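Local coordinates for repeat Five Residue (Rfr) protein or pentapeptide repeat protein (Cyanothece, PDB 2O6W) that is of unknown function but folds into a right-handed quadrilateral beta helix built from tandem pentapeptide repeats, as in other members of its family, at residues A66-Y69 and Q70-L73; E142-K145 and N146-W149. All coordinates share one frame; numbering follows the deposited sequence.

Interaction 1 of 2, residues A66-Y69 and Q70-L73; sequences ANLY and QSDL
Gln70 lays its aliphatic chain over one face of the Tyr69 ring. Its CG sits 3.4 Å from the Tyr69 ring centroid and only 15° off the ring normal, which meets the criterion for a CH-pi contact, with a slight offset toward the rim. The amide beyond CG follows the same face: its plane is 18° from that of the ring, and Gln70 OE1 comes to 3.3 Å from Tyr69 CE2. With Tyr69 CG anti to its N and Gln70 CG anti to its carbonyl carbon, the two chains run side by side and point the same way. Arg27 NE and Glu90 OE2 take up OE1 and NE2, respectively, which holds the amide against its rotation.

Beneath this stack the backbone makes a type II beta turn from Leu68 to Ser71. Ser71 N donates to Leu68 O over 2.9 Å, and Gln70 takes the positive phi expected at the third position. On the inner side Leu68 CD1 meets Leu73 CD1 at 4.4 Å, two buried leucines five residues apart. Ser71 OG, also buried, accepts from Glu28 N.

Just ahead of the turn, Asn67 OD1 receives Tyr69 N at 3.1 Å, an Asx turn in which the donor stands 55° above the amide plane. Backbone hydrogen bonds from Leu68 to Asn87 and from Tyr69 to Arg27 join the neighbouring coils. Inward leucines five residues apart, the first opening a type II turn, are characteristic of the pentapeptide-repeat beta helix.

Interaction 2 of 2, residues E142-K145 and N146-W149; sequences ETDK and NTVW
Asp144 and Thr147 face each other across a type I beta turn, with carboxylate oxygen OD1 directed at the amide of Thr147. Asp144 CG lies between its own N and carbonyl carbon (chi1 61°), which folds the carboxylate back over the turn. From there Asp144 OD1 reaches Thr147 N at 2.9 Å, a weak bond at 122°. The same amide gives a straighter bond, Thr147 N to Asp144 O, at 3.0 Å. Thr147 OG1 is also 3.0 Å from Asp144 OD1, but the destination of its proton is not settled, since Leu123 O is a strong outside partner.

The carboxylate of Asp144 and the amide of Asn146 are nearly perpendicular, 86° apart, and a water bridges them, donating to Asp144 OD2 at 2.6 Å and to Asn146 OD1.

Thr143 crosses Thr147 at about a right angle, Thr143 CB lying 3.5 Å from Thr147 OG1. The methyl Thr143 CG2 approaches the Trp149 indole at the edge, near the ring plane, 3.9 Å from Trp149 CZ2. A bound arsenic lies about 4 Å from the Thr143 side chain.

Asp144 OD1 also accepts from Gly125 N, so one carboxylate oxygen gathers amides from the turn and from the preceding coil. Such donors would probably favour the charged carboxylate and help fix this surface turn near the C terminus.

Overall arrangement
From the N terminus, the chain passes helix 2-10 and an early region, including Arg27 and Glu28, that borders interaction 1. At 66-73 the first contact closes a tight turn in one of the early coils of the beta helix, tying that coil to residues 23-28 on one flank and 87-90 on the other. Successive coils then stack until 142-149, where interaction 2 closes a second local turn against residues 121-128, near the C-terminal end. The two are in series, neither enclosing nor crossing the other. The centres of interactions 1 and 2 lie about 22 Å apart. The nearest atoms of interactions 1 and 2 are about 16 Å apart, so intervening coils, not direct touch, connect a buried contact to a surface one.

Interaction 1 of 2, residues A66-Y69 and Q70-L73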
loop_
_atom_site.group_PDB
_atom_site.type_symbol
_atom_site.label_atom_id
_atom_site.label_comp_id
_atom_site.label_asym_id
_atom_site.label_seq_id
_atom_site.Cartn_x
_atom_site.Cartn_y
_atom_site.Cartn_z
ATOM N N ALA A 66 -11.075 -0.526 -1.197
ATOM C CA ALA A 66 -10.651 -1.882 -0.861
ATOM C C ALA A 66 -10.197 -1.891 0.591
ATOM O O ALA A 66 -9.874 -0.848 1.145
ATOM C CB ALA A 66 -9.514 -2.320 -1.760
ATOM N N ASN A 67 -10.194 -3.065 1.207
ATOM C CA ASN A 67 -9.759 -3.184 2.591
ATOM C C ASN A 67 -8.411 -3.897 2.702
ATOM O O ASN A 67 -8.302 -5.096 2.417
ATOM C CB ASN A 67 -10.796 -3.940 3.426
ATOM C CG ASN A 67 -10.348 -4.120 4.863
ATOM O OD1 ASN A 67 -9.625 -3.275 5.400
ATOM N ND2 ASN A 67 -10.781 -5.203 5.498
ATOM N N LEU A 68 -7.388 -3.157 3.118
ATOM C CA LEU A 68 -6.047 -3.725 3.268
ATOM C C LEU A 68 -5.560 -3.626 4.711
ATOM O O LEU A 68 -4.363 -3.701 4.985
ATOM C CB LEU A 68 -5.074 -3.005 2.333
ATOM C CG LEU A 68 -5.441 -3.178 0.853
ATOM C CD1 LEU A 68 -4.634 -2.227 -0.022
ATOM C CD2 LEU A 68 -5.199 -4.620 0.455
ATOM N N TYR A 69 -6.513 -3.469 5.626
ATOM C CA TYR A 69 -6.226 -3.361 7.055
ATOM C C TYR A 69 -5.140 -4.332 7.529
ATOM O O TYR A 69 -5.216 -5.532 7.277
ATOM C CB TYR A 69 -7.511 -3.591 7.858
ATOM C CG TYR A 69 -7.308 -3.547 9.351
ATOM C CD1 TYR A 69 -6.905 -2.376 9.983
ATOM C CD2 TYR A 69 -7.506 -4.683 10.133
ATOM C CE1 TYR A 69 -6.701 -2.338 11.359
ATOM C CE2 TYR A 69 -7.305 -4.656 11.506
ATOM C CZ TYR A 69 -6.903 -3.483 12.115
ATOM O OH TYR A 69 -6.701 -3.453 13.478
ATOM N N GLN A 70 -4.134 -3.785 8.209
ATOM C CA GLN A 70 -3.009 -4.549 8.751
ATOM C C GLN A 70 -2.230 -5.393 7.758
ATOM O O GLN A 70 -1.596 -6.364 8.144
ATOM C CB GLN A 70 -3.478 -5.452 9.894
ATOM C CG GLN A 70 -3.903 -4.706 11.132
ATOM C CD GLN A 70 -4.086 -5.630 12.322
ATOM O OE1 GLN A 70 -4.759 -6.657 12.230
ATOM N NE2 GLN A 70 -3.494 -5.263 13.452
ATOM N N SER A 71 -2.279 -5.033 6.483
ATOM C CA SER A 71 -1.550 -5.777 5.465
ATOM C C SER A 71 -0.112 -5.268 5.332
ATOM O O SER A 71 0.169 -4.093 5.580
ATOM C CB SER A 71 -2.258 -5.652 4.117
ATOM O OG SER A 71 -3.349 -6.554 4.024
ATOM N N ASP A 72 0.803 -6.156 4.959
ATOM C CA ASP A 72 2.196 -5.767 4.767
ATOM C C ASP A 72 2.321 -5.379 3.291
ATOM O O ASP A 72 2.043 -6.187 2.402
ATOM C CB ASP A 72 3.140 -6.943 5.075
ATOM C CG ASP A 72 4.621 -6.537 5.074
ATOM O OD1 ASP A 72 5.013 -5.644 4.278
ATOM O OD2 ASP A 72 5.404 -7.131 5.857
ATOM N N LEU A 73 2.739 -4.142 3.040
ATOM C CA LEU A 73 2.900 -3.642 1.681
ATOM C C LEU A 73 4.297 -3.042 1.519
ATOM O O LEU A 73 4.519 -2.168 0.677
ATOM C CB LEU A 73 1.841 -2.565 1.394
ATOM C CG LEU A 73 0.385 -2.958 1.696
ATOM C CD1 LEU A 73 -0.552 -1.771 1.474
ATOM C CD2 LEU A 73 -0.013 -4.125 0.820
#

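Interaction 2 of 2, residues E142-K145 and N146-W149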
loop_
_atom_site.group_PDB
_atom_site.type_symbol
_atom_site.label_atom_id
_atom_site.label_comp_id
_atom_site.label_asym_id
_atom_site.label_seq_id
_atom_site.Cartn_x
_atom_site.Cartn_y
_atom_site.Cartn_z
ATOM N N GLU A 142 -0.846 16.841 -2.412
ATOM C CA GLU A 142 -1.977 17.755 -2.407
ATOM C C GLU A 142 -2.815 17.472 -1.161
ATOM O O GLU A 142 -3.034 16.315 -0.801
ATOM C CB GLU A 142 -2.823 17.544 -3.663
ATOM C CG GLU A 142 -2.034 17.618 -4.965
ATOM C CD GLU A 142 -2.839 17.151 -6.180
ATOM O OE1 GLU A 142 -3.888 17.765 -6.478
ATOM O OE2 GLU A 142 -2.420 16.170 -6.839
ATOM N N THR A 143 -3.271 18.526 -0.494
ATOM C CA THR A 143 -4.081 18.365 0.706
ATOM C C THR A 143 -5.214 19.382 0.732
ATOM O O THR A 143 -5.358 20.184 -0.184
ATOM C CB THR A 143 -3.231 18.535 1.986
ATOM O OG1 THR A 143 -2.581 19.811 1.964
ATOM C CG2 THR A 143 -2.184 17.437 2.083
ATOM N N ASP A 144 -6.026 19.336 1.779
ATOM C CA ASP A 144 -7.130 20.271 1.917
ATOM C C ASP A 144 -7.550 20.335 3.375
ATOM O O ASP A 144 -6.935 19.695 4.232
ATOM C CB ASP A 144 -8.307 19.848 1.037
ATOM C CG ASP A 144 -8.853 18.478 1.398
ATOM O OD1 ASP A 144 -8.372 17.872 2.383
ATOM O OD2 ASP A 144 -9.775 18.005 0.695
ATOM N N LYS A 145 -8.593 21.099 3.666
ATOM C CA LYS A 145 -9.054 21.228 5.047
ATOM C C LYS A 145 -9.519 19.890 5.623
ATOM O O LYS A 145 -9.563 19.715 6.839
ATOM C CB LYS A 145 -10.190 22.252 5.127
ATOM C CG LYS A 145 -11.433 21.872 4.345
ATOM C CD LYS A 145 -12.572 22.850 4.590
ATOM C CE LYS A 145 -13.826 22.436 3.829
ATOM N NZ LYS A 145 -14.958 23.384 4.032
ATOM N N ASN A 146 -9.858 18.950 4.742
ATOM C CA ASN A 146 -10.330 17.628 5.154
ATOM C C ASN A 146 -9.201 16.656 5.505
ATOM O O ASN A 146 -9.435 15.641 6.157
ATOM C CB ASN A 146 -11.200 17.029 4.051
ATOM C CG ASN A 146 -12.490 17.806 3.843
ATOM O OD1 ASN A 146 -12.859 18.128 2.710
ATOM N ND2 ASN A 146 -13.185 18.104 4.939
ATOM N N THR A 147 -7.985 16.967 5.059
ATOM C CA THR A 147 -6.818 16.136 5.334
ATOM C C THR A 147 -6.540 16.213 6.827
ATOM O O THR A 147 -6.389 17.303 7.382
ATOM C CB THR A 147 -5.573 16.645 4.568
ATOM O OG1 THR A 147 -5.802 16.549 3.156
ATOM C CG2 THR A 147 -4.338 15.839 4.942
ATOM N N VAL A 148 -6.466 15.057 7.470
ATOM C CA VAL A 148 -6.227 14.984 8.904
ATOM C C VAL A 148 -4.826 14.472 9.189
ATOM O O VAL A 148 -4.446 13.419 8.694
ATOM C CB VAL A 148 -7.250 14.044 9.554
ATOM C CG1 VAL A 148 -7.055 14.008 11.061
ATOM C CG2 VAL A 148 -8.653 14.494 9.186
ATOM N N TRP A 149 -4.065 15.211 9.993
ATOM C CA TRP A 149 -2.700 14.813 10.329
ATOM C C TRP A 149 -2.554 14.371 11.779
ATOM O O TRP A 149 -1.618 13.647 12.121
ATOM C CB TRP A 149 -1.724 15.960 10.063
ATOM C CG TRP A 149 -1.621 16.358 8.622
ATOM C CD1 TRP A 149 -2.353 17.312 7.975
ATOM C CD2 TRP A 149 -0.733 15.800 7.643
ATOM N NE1 TRP A 149 -1.970 17.387 6.653
ATOM C CE2 TRP A 149 -0.980 16.471 6.424
ATOM C CE3 TRP A 149 0.250 14.802 7.682
ATOM C CZ2 TRP A 149 -0.283 16.168 5.249
ATOM C CZ3 TRP A 149 0.944 14.501 6.513
ATOM C CH2 TRP A 149 0.675 15.186 5.313
HETATM O O HOH W 1 -11.675 16.171 0.684
#